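Local coordinates for protein type 3 secretion system regulator YopR (PDB 1Z21) that may regulate assembly of the type III secretion injectisome by controlling secretion or polymerisation of the needle subunit, and contributes to pathogenesis, at residues 26-30 with 75-79; 80-84 with 96-101. One frame throughout, in Å; residues are numbered along the deposited sequence.

In the fold
Two faces of helix 71-82 illustrate how a small helical domain divides the labour of packing. Contact 1 sets the middle of this helix nearly square against the start of helix 25-43, and contact 2 sets segment 80-84, at the C-terminal end of this helix, against helix 94-107. Both are partly buried, each with a buried apolar part and a more open margin. Chemistry separates them: contact 1 adds a straight amide-carboxylate hydrogen bond to its leucine packing, whereas contact 2 is apolar apart from glancing touches on polar oxygens. Their centres lie about 12 Å apart, and they meet where Leu77 O touches Ile100 CG2, at 3.8 Å.

Contact 1: 26-30 with 75-79; sequences AVLEV and AILLQ
Ala75 opens the contact by offering its methyl to Leu28: Leu28 CD1 lies 4.0 Å from Ala75 CB, while the other branch, CD2, rests against the carbonyl oxygen of the same alanine. One leucine thus touches both the side chain and the carbonyl of Ala75. Ile76 adds a looser touch from the end of its side chain, with its CD1 4.4 Å from Leu28 CD1. Its side chain also meets Leu31 and Val35 of helix 25-43 and Trp14 of helix 6-19, so this apolar patch is shared by three helices.

One turn on from Ala75, Gln79 does two jobs. Its aliphatic part slides past Leu28 in the opposite direction, with Gln79 CB 3.8 Å from Leu28 CG and Gln79 CG 3.7 Å from Leu28 O. CG stands opposite the backbone nitrogen (chi1 -174°), and the chain then bends at chi2, which carries the amide toward Glu29. Gln79 NE2 donates to Glu29 OE1 at 2.8 Å, almost straight at 171°, and the acceptor lies practically in the amide plane. The carboxylate is turned steeply to that amide and accepts through the lone pair of OE1 that faces away from OE2. The two side chains cross at about a right angle, which also brings NE2 near Glu29 CB.

The short helical segments cross at 93°, their axes 9.8 Å apart, which confines the contact to a few residues. Glu29 OE1 is also bridged by Arg36, whose guanidinium reaches Gln79 O too. A carboxylate oxygen held by both an amide and a guanidinium would probably stay ionised, and the polar network ties the two helices together at the margin of their leucine packing.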
loop_
_atom_site.group_PDB
_atom_site.type_symbol
_atom_site.label_atom_id
_atom_site.label_comp_id
_atom_site.label_asym_id
_atom_site.label_seq_id
_atom_site.Cartn_x
_atom_site.Cartn_y
_atom_site.Cartn_z
ATOM N N ALA A 26 -5.454 3.649 12.972
ATOM C CA ALA A 26 -6.341 4.649 12.402
ATOM C C ALA A 26 -5.523 5.635 11.584
ATOM O O ALA A 26 -5.932 6.040 10.503
ATOM C CB ALA A 26 -7.128 5.358 13.494
ATOM N N VAL A 27 -4.334 5.976 12.076
ATOM C CA VAL A 27 -3.443 6.868 11.357
ATOM C C VAL A 27 -2.945 6.170 10.097
ATOM O O VAL A 27 -2.908 6.753 9.021
ATOM C CB VAL A 27 -2.260 7.307 12.238
ATOM C CG1 VAL A 27 -1.277 8.134 11.433
ATOM C CG2 VAL A 27 -2.772 8.111 13.447
ATOM N N LEU A 28 -2.572 4.906 10.239
ATOM C CA LEU A 28 -2.108 4.138 9.092
ATOM C C LEU A 28 -3.216 3.960 8.044
ATOM O O LEU A 28 -2.945 3.963 6.848
ATOM C CB LEU A 28 -1.554 2.794 9.557
ATOM C CG LEU A 28 -0.836 1.952 8.500
ATOM C CD1 LEU A 28 0.352 2.681 7.906
ATOM C CD2 LEU A 28 -0.401 0.646 9.128
ATOM N N GLU A 29 -4.463 3.843 8.482
ATOM C CA GLU A 29 -5.588 3.746 7.552
ATOM C C GLU A 29 -5.757 5.040 6.748
ATOM O O GLU A 29 -5.990 5.014 5.536
ATOM C CB GLU A 29 -6.872 3.387 8.313
ATOM C CG GLU A 29 -8.156 3.477 7.500
ATOM C CD GLU A 29 -8.191 2.516 6.332
ATOM O OE1 GLU A 29 -7.402 1.540 6.319
ATOM O OE2 GLU A 29 -9.008 2.746 5.426
ATOM N N VAL A 30 -5.622 6.189 7.400
ATOM C CA VAL A 30 -5.595 7.445 6.642
ATOM C C VAL A 30 -4.475 7.434 5.577
ATOM O O VAL A 30 -4.699 7.765 4.401
ATOM C CB VAL A 30 -5.438 8.684 7.576
ATOM C CG1 VAL A 30 -5.435 9.956 6.750
ATOM C CG2 VAL A 30 -6.560 8.734 8.593
ATOM N N ALA A 75 4.091 -1.510 5.591
ATOM C CA ALA A 75 2.959 -1.063 6.408
ATOM C C ALA A 75 1.756 -0.694 5.562
ATOM O O ALA A 75 0.629 -1.069 5.876
ATOM C CB ALA A 75 3.377 0.120 7.266
ATOM N N ILE A 76 1.991 0.066 4.499
ATOM C CA ILE A 76 0.933 0.459 3.588
ATOM C C ILE A 76 0.256 -0.763 2.968
ATOM O O ILE A 76 -0.956 -0.855 2.975
ATOM C CB ILE A 76 1.461 1.434 2.507
ATOM C CG1 ILE A 76 1.814 2.799 3.139
ATOM C CG2 ILE A 76 0.457 1.585 1.359
ATOM C CD1 ILE A 76 0.627 3.652 3.574
ATOM N N LEU A 77 1.042 -1.701 2.455
ATOM C CA LEU A 77 0.508 -2.894 1.792
ATOM C C LEU A 77 -0.400 -3.696 2.725
ATOM O O LEU A 77 -1.499 -4.075 2.344
ATOM C CB LEU A 77 1.651 -3.784 1.244
ATOM C CG LEU A 77 2.312 -3.278 -0.052
ATOM C CD1 LEU A 77 3.580 -4.073 -0.345
ATOM C CD2 LEU A 77 1.341 -3.349 -1.203
ATOM N N LEU A 78 0.067 -3.918 3.948
ATOM C CA LEU A 78 -0.695 -4.640 4.959
ATOM C C LEU A 78 -1.985 -3.889 5.288
ATOM O O LEU A 78 -3.047 -4.490 5.369
ATOM C CB LEU A 78 0.158 -4.883 6.208
ATOM C CG LEU A 78 1.252 -5.934 5.962
ATOM C CD1 LEU A 78 2.299 -5.957 7.050
ATOM C CD2 LEU A 78 0.650 -7.302 5.808
ATOM N N GLN A 79 -1.908 -2.572 5.416
ATOM C CA GLN A 79 -3.110 -1.802 5.736
ATOM C C GLN A 79 -4.104 -1.762 4.574
ATOM O O GLN A 79 -5.299 -1.852 4.786
ATOM C CB GLN A 79 -2.748 -0.397 6.220
ATOM C CG GLN A 79 -3.966 0.411 6.720
ATOM C CD GLN A 79 -4.630 -0.205 7.945
ATOM O OE1 GLN A 79 -3.959 -0.824 8.784
ATOM N NE2 GLN A 79 -5.949 -0.025 8.064
#

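Contact 2: 80-84 with 96-101; sequences VLEGI and LSELIN
Leu81 and Ile100 lie side by side and run in opposite directions, each reaching past the other toward the partner backbone. The pair is tight: Leu81 CD1 sits 3.4 Å from Ile100 CG2, closer than carbon atoms usually come, and Leu81 CG fits between the CG2 and CD1 ends of the isoleucine. The second leucine branch, CD2, turns to Ser97, meeting the hydroxyl oxygen OG at 3.5 Å and the backbone at CA. This is a touch on the flank of the serine, whose OG is hydrogen-bonded to the carbonyl oxygen of Leu93, one turn back. The first branch also grazes Asn101, with Leu81 CD1 3.8 Å from Asn101 OD1.

Val80, itself buried, meets Ile100 at a slant and places CG1 3.7 Å from Ile100 CD1. Ile84 approaches Leu96 nearly at a right angle. Its CG1 stands between the backbone nitrogen and the carbonyl carbon (chi1 67°), and the extended chi2 then carries CD1 across to helix 94-107. There Ile84 CD1 lies 3.9 Å from Leu96 CG and 3.6 Å from Ser97 OG, and makes a looser contact with Ile100 CD1. A single methyl is therefore bordered by three residues spaced over one turn.

Beyond the pair of segments, Arg36 of helix 25-43 touches Ile84 and hydrogen-bonds through NE to Val80 O, while Leu39 and Leu40 of that helix pack on Leu96. Here segment 80-84 fits against the face formed by Leu96, Ser97 and Ile100, a largely apolar interface between the end of helix 71-82 and helix 94-107 within the five-helix core domain of YopR, which resembles one domain of the secretion regulator YopN.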
loop_
_atom_site.group_PDB
_atom_site.type_symbol
_atom_site.label_atom_id
_atom_site.label_comp_id
_atom_site.label_asym_id
_atom_site.label_seq_id
_atom_site.Cartn_x
_atom_site.Cartn_y
_atom_site.Cartn_z
ATOM N N VAL A 80 -3.615 -1.659 3.345
ATOM C CA VAL A 80 -4.468 -1.755 2.167
ATOM C C VAL A 80 -5.292 -3.058 2.213
ATOM O O VAL A 80 -6.507 -3.049 1.990
ATOM C CB VAL A 80 -3.643 -1.664 0.848
ATOM C CG1 VAL A 80 -4.467 -2.083 -0.356
ATOM C CG2 VAL A 80 -3.116 -0.250 0.634
ATOM N N LEU A 81 -4.627 -4.174 2.498
ATOM C CA LEU A 81 -5.307 -5.468 2.587
ATOM C C LEU A 81 -6.464 -5.446 3.588
ATOM O O LEU A 81 -7.504 -6.046 3.333
ATOM C CB LEU A 81 -4.327 -6.580 2.969
ATOM C CG LEU A 81 -3.548 -7.236 1.825
ATOM C CD1 LEU A 81 -2.442 -8.077 2.388
ATOM C CD2 LEU A 81 -4.449 -8.091 0.946
ATOM N N GLU A 82 -6.280 -4.776 4.726
ATOM C CA GLU A 82 -7.340 -4.681 5.740
ATOM C C GLU A 82 -8.651 -4.074 5.222
ATOM O O GLU A 82 -9.724 -4.400 5.730
ATOM C CB GLU A 82 -6.877 -3.878 6.963
ATOM C CG GLU A 82 -5.925 -4.596 7.897
ATOM C CD GLU A 82 -6.534 -5.830 8.558
ATOM O OE1 GLU A 82 -7.700 -6.159 8.280
ATOM O OE2 GLU A 82 -5.839 -6.473 9.362
ATOM N N GLY A 83 -8.554 -3.178 4.238
ATOM C CA GLY A 83 -9.714 -2.549 3.632
ATOM C C GLY A 83 -10.217 -3.168 2.336
ATOM O O GLY A 83 -11.084 -2.596 1.687
ATOM N N ILE A 84 -9.673 -4.318 1.945
ATOM C CA ILE A 84 -10.186 -5.066 0.796
ATOM C C ILE A 84 -10.436 -6.524 1.197
ATOM O O ILE A 84 -10.520 -7.412 0.343
ATOM C CB ILE A 84 -9.219 -4.960 -0.415
ATOM C CG1 ILE A 84 -7.885 -5.666 -0.128
ATOM C CG2 ILE A 84 -8.963 -3.501 -0.762
ATOM C CD1 ILE A 84 -6.878 -5.602 -1.273
ATOM N N LEU A 96 -5.991 -8.435 -6.203
ATOM C CA LEU A 96 -5.132 -7.418 -5.585
ATOM C C LEU A 96 -4.517 -7.965 -4.303
ATOM O O LEU A 96 -3.353 -7.715 -3.999
ATOM C CB LEU A 96 -5.911 -6.120 -5.314
ATOM C CG LEU A 96 -5.135 -4.960 -4.657
ATOM C CD1 LEU A 96 -3.844 -4.615 -5.401
ATOM C CD2 LEU A 96 -6.011 -3.711 -4.532
ATOM N N SER A 97 -5.297 -8.733 -3.557
ATOM C CA SER A 97 -4.804 -9.354 -2.344
ATOM C C SER A 97 -3.622 -10.269 -2.634
ATOM O O SER A 97 -2.647 -10.285 -1.891
ATOM C CB SER A 97 -5.932 -10.119 -1.662
ATOM O OG SER A 97 -6.937 -9.209 -1.278
ATOM N N GLU A 98 -3.707 -11.019 -3.732
ATOM C CA GLU A 98 -2.651 -11.961 -4.104
ATOM C C GLU A 98 -1.405 -11.217 -4.565
ATOM O O GLU A 98 -0.288 -11.589 -4.216
ATOM C CB GLU A 98 -3.125 -12.913 -5.203
ATOM C CG GLU A 98 -2.047 -13.855 -5.736
ATOM C CD GLU A 98 -1.462 -14.774 -4.684
ATOM O OE1 GLU A 98 -2.043 -14.891 -3.588
ATOM O OE2 GLU A 98 -0.413 -15.398 -4.957
ATOM N N LEU A 99 -1.613 -10.173 -5.357
ATOM C CA LEU A 99 -0.539 -9.279 -5.783
ATOM C C LEU A 99 0.230 -8.720 -4.597
ATOM O O LEU A 99 1.457 -8.681 -4.597
ATOM C CB LEU A 99 -1.128 -8.090 -6.541
ATOM C CG LEU A 99 -0.628 -7.760 -7.927
ATOM C CD1 LEU A 99 -0.502 -9.025 -8.776
ATOM C CD2 LEU A 99 -1.619 -6.775 -8.538
ATOM N N ILE A 100 -0.515 -8.249 -3.598
ATOM C CA ILE A 100 0.071 -7.647 -2.417
ATOM C C ILE A 100 0.925 -8.658 -1.696
ATOM O O ILE A 100 2.054 -8.378 -1.297
ATOM C CB ILE A 100 -1.025 -7.092 -1.492
ATOM C CG1 ILE A 100 -1.589 -5.811 -2.106
ATOM C CG2 ILE A 100 -0.462 -6.830 -0.089
ATOM C CD1 ILE A 100 -2.771 -5.236 -1.341
ATOM N N ASN A 101 0.394 -9.859 -1.548
ATOM C CA ASN A 101 1.128 -10.890 -0.860
ATOM C C ASN A 101 2.418 -11.298 -1.592
ATOM O O ASN A 101 3.407 -11.588 -0.944
ATOM C CB ASN A 101 0.192 -12.051 -0.525
ATOM C CG ASN A 101 -0.834 -11.663 0.576
ATOM O OD1 ASN A 101 -0.457 -11.191 1.666
ATOM N ND2 ASN A 101 -2.119 -11.823 0.280
#